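Local coordinates for endoglucanase, glycoside hydrolase family 5 protein (Cytophaga hutchinsonii, PDB 5IHS), which probably hydrolyses internal beta-1,4-glucosidic bonds of cellulose as a TIM-barrel endoglucanase, probably in the periplasm, where such enzymes are required for growth on crystalline cellulose, at residues Trp282-Lys287 with Ala291-Pro296. Residues are numbered along the deposited sequence; the frame is centred on the assembly and turned at random.
Sequences WSIADK and ASAIVP
Ser283 and Ala293 illustrate how a returning loop can be tied to the end of a barrel strand without forming a strand of its own. Backbone bonds come first: Ala293 N donates to Ser283 O at 3.0 Å, whereas Ser283 N reaches Ala291 O only weakly, at 3.3 Å. That weak donor is the nitrogen of a cis peptide between Trp282 and Ser283, a non-proline cis bond at the end of the last strand as is known in family 5 cellulases.

A side-chain hydroxyl supplies the next tie. Ser292 OG donates to Lys287 O at 2.7 Å. Its torsion (chi1 -67°) sets OG anti to its own carbonyl carbon, beside the backbone N, and the donor lies 22° off the plane of the Lys287 carbonyl. A water donates to the same oxygen, so two donors grip Lys287 O, and the water also bridges it to Ile294 O (2.7 Å). Farther along, Pro296 CA makes a CA-H...O contact with Asp286 O at 3.4 Å.

Apolar contacts fill in beside these bonds. Ile284 divides its branches, CD1 meeting Ala293 CB and CG2 meeting Ile294 CD1 at 4.1 Å, while Ala291 CB sits at the edge of the Trp282 indole.

Strand 279-284 closes the eight-stranded barrel against strand 53-57, whose Met55 touches both Ile284 and Ala293; beyond, the loop bonds to Thr310 and Asp308, just before helix 311-329.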
ATOM      1  N   TRP A 282       2.081  -7.312  -3.927  1.00  5.92           N
ATOM      2  CA  TRP A 282       3.138  -7.907  -3.116  1.00  6.30           C
ATOM      3  C   TRP A 282       3.819  -8.996  -3.940  1.00  6.60           C
ATOM      4  O   TRP A 282       3.153  -9.988  -4.283  1.00  7.74           O
ATOM      5  CB  TRP A 282       2.502  -8.521  -1.878  1.00  7.50           C
ATOM      6  CG  TRP A 282       3.444  -9.074  -0.855  1.00  7.69           C
ATOM      7  CD1 TRP A 282       3.851 -10.370  -0.733  1.00  9.55           C
ATOM      8  CD2 TRP A 282       4.076  -8.350   0.205  1.00  7.67           C
ATOM      9  NE1 TRP A 282       4.690 -10.497   0.340  1.00  9.66           N
ATOM     10  CE2 TRP A 282       4.844  -9.278   0.939  1.00  8.57           C
ATOM     11  CE3 TRP A 282       4.071  -7.008   0.606  1.00  7.91           C
ATOM     12  CZ2 TRP A 282       5.591  -8.908   2.060  1.00  9.30           C
ATOM     13  CZ3 TRP A 282       4.812  -6.643   1.719  1.00  8.51           C
ATOM     14  CH2 TRP A 282       5.549  -7.595   2.441  1.00  9.20           C
ATOM     15  N   SER A 283       5.110  -8.873  -4.267  1.00  6.54           N
ATOM     16  CA  SER A 283       5.984  -7.766  -3.899  1.00  7.14           C
ATOM     17  C   SER A 283       7.242  -7.767  -4.756  1.00  6.73           C
ATOM     18  O   SER A 283       7.574  -8.759  -5.413  1.00  7.27           O
ATOM     19  CB  SER A 283       6.447  -7.861  -2.439  1.00  8.30           C
ATOM     20  OG  SER A 283       7.436  -8.865  -2.271  1.00  9.74           O
ATOM     21  N   ILE A 284       7.972  -6.654  -4.678  1.00  6.91           N
ATOM     22  CA  ILE A 284       9.357  -6.584  -5.131  1.00  7.33           C
ATOM     23  C   ILE A 284      10.224  -7.279  -4.079  1.00  8.03           C
ATOM     24  O   ILE A 284      10.592  -6.714  -3.048  1.00  8.89           O
ATOM     25  CB  ILE A 284       9.797  -5.145  -5.397  1.00  8.22           C
ATOM     26  CG1 ILE A 284       8.914  -4.497  -6.484  1.00  9.21           C
ATOM     27  CG2 ILE A 284      11.267  -5.096  -5.756  1.00  9.02           C
ATOM     28  CD1 ILE A 284       8.981  -5.152  -7.854  1.00  9.79           C
ATOM     29  N   ALA A 285      10.514  -8.545  -4.344  1.00  8.59           N
ATOM     30  CA  ALA A 285      11.347  -9.398  -3.518  1.00  9.09           C
ATOM     31  C   ALA A 285      11.863 -10.474  -4.440  1.00  9.04           C
ATOM     32  O   ALA A 285      11.207 -10.810  -5.426  1.00  9.17           O
ATOM     33  CB  ALA A 285      10.536 -10.081  -2.418  1.00 10.07           C
ATOM     34  N   ASP A 286      13.028 -11.024  -4.106  1.00  9.14           N
ATOM     35  CA  ASP A 286      13.616 -12.098  -4.896  1.00  9.55           C
ATOM     36  C   ASP A 286      13.595 -13.431  -4.160  1.00 10.80           C
ATOM     37  O   ASP A 286      14.333 -14.350  -4.519  1.00 12.47           O
ATOM     38  CB  ASP A 286      15.024 -11.727  -5.362  1.00 10.13           C
ATOM     39  CG  ASP A 286      16.051 -11.799  -4.263  1.00 11.38           C
ATOM     40  OD1 ASP A 286      15.679 -11.546  -3.094  1.00 13.02           O
ATOM     41  OD2 ASP A 286      17.230 -12.094  -4.581  1.00 11.19           O
ATOM     42  N   LYS A 287      12.750 -13.552  -3.145  1.00 11.38           N
ATOM     43  CA  LYS A 287      12.549 -14.819  -2.458  1.00 13.37           C
ATOM     44  C   LYS A 287      11.957 -15.836  -3.436  1.00 12.75           C
ATOM     45  O   LYS A 287      11.112 -15.479  -4.262  1.00 12.82           O
ATOM     46  CB  LYS A 287      11.576 -14.576  -1.298  1.00 15.29           C
ATOM     47  CG  LYS A 287      11.208 -15.778  -0.461  1.00 18.29           C
ATOM     48  CD  LYS A 287      10.405 -15.371   0.775  1.00 21.56           C
ATOM     49  CE  LYS A 287      10.130 -16.575   1.659  1.00 24.49           C
ATOM     50  NZ  LYS A 287       9.318 -16.227   2.851  1.00 26.50           N
ATOM     51  N   ALA A 291       4.712 -15.378  -4.946  1.00  9.91           N
ATOM     52  CA  ALA A 291       4.325 -13.968  -4.892  1.00  9.48           C
ATOM     53  C   ALA A 291       5.442 -13.029  -5.312  1.00  9.05           C
ATOM     54  O   ALA A 291       5.159 -11.879  -5.658  1.00  9.62           O
ATOM     55  CB  ALA A 291       3.839 -13.586  -3.492  1.00 10.51           C
ATOM     56  N   SER A 292       6.694 -13.463  -5.259  1.00  8.75           N
ATOM     57  CA  SER A 292       7.782 -12.582  -5.652  1.00  8.43           C
ATOM     58  C   SER A 292       7.647 -12.218  -7.117  1.00  7.74           C
ATOM     59  O   SER A 292       7.397 -13.076  -7.962  1.00  8.25           O
ATOM     60  CB  SER A 292       9.115 -13.267  -5.440  1.00  9.14           C
ATOM     61  OG  SER A 292       9.335 -13.460  -4.060  1.00 10.65           O
ATOM     62  N   ALA A 293       7.862 -10.940  -7.420  1.00  7.69           N
ATOM     63  CA  ALA A 293       7.742 -10.436  -8.787  1.00  7.44           C
ATOM     64  C   ALA A 293       8.986 -10.683  -9.635  1.00  7.24           C
ATOM     65  O   ALA A 293       8.909 -10.641 -10.872  1.00  7.91           O
ATOM     66  CB  ALA A 293       7.473  -8.933  -8.752  1.00  7.89           C
ATOM     67  N   ILE A 294      10.136 -10.889  -8.995  1.00  7.55           N
ATOM     68  CA  ILE A 294      11.413 -10.986  -9.688  1.00  8.08           C
ATOM     69  C   ILE A 294      12.144 -12.236  -9.198  1.00  7.74           C
ATOM     70  O   ILE A 294      11.892 -12.735  -8.101  1.00  8.03           O
ATOM     71  CB  ILE A 294      12.253  -9.691  -9.519  1.00  8.58           C
ATOM     72  CG1 ILE A 294      12.581  -9.445  -8.041  1.00 10.13           C
ATOM     73  CG2 ILE A 294      11.520  -8.509 -10.154  1.00  9.34           C
ATOM     74  CD1 ILE A 294      13.298  -8.112  -7.746  1.00 10.90           C
ATOM     75  N   VAL A 295      13.033 -12.759 -10.043  1.00  8.21           N
ATOM     76  CA  VAL A 295      13.721 -14.024  -9.775  1.00  9.06           C
ATOM     77  C   VAL A 295      14.824 -13.855  -8.736  1.00  9.16           C
ATOM     78  O   VAL A 295      15.312 -12.740  -8.511  1.00  8.64           O
ATOM     79  CB  VAL A 295      14.307 -14.626 -11.062  1.00 10.20           C
ATOM     80  CG1 VAL A 295      13.221 -14.874 -12.083  1.00 11.07           C
ATOM     81  CG2 VAL A 295      15.406 -13.736 -11.640  1.00 10.77           C
ATOM     82  N   PRO A 296      15.283 -14.943  -8.115  1.00  9.21           N
ATOM     83  CA  PRO A 296      16.405 -14.846  -7.172  1.00  9.22           C
ATOM     84  C   PRO A 296      17.596 -14.128  -7.788  1.00  8.53           C
ATOM     85  O   PRO A 296      17.987 -14.389  -8.925  1.00  9.04           O
ATOM     86  CB  PRO A 296      16.703 -16.310  -6.839  1.00 10.08           C
ATOM     87  CG  PRO A 296      15.348 -16.954  -6.939  1.00 10.82           C
ATOM     88  CD  PRO A 296      14.705 -16.300  -8.129  1.00 10.39           C
TER
HETATM   89  O   HOH W   1      11.627 -15.261  -7.069  1.00 12.23           O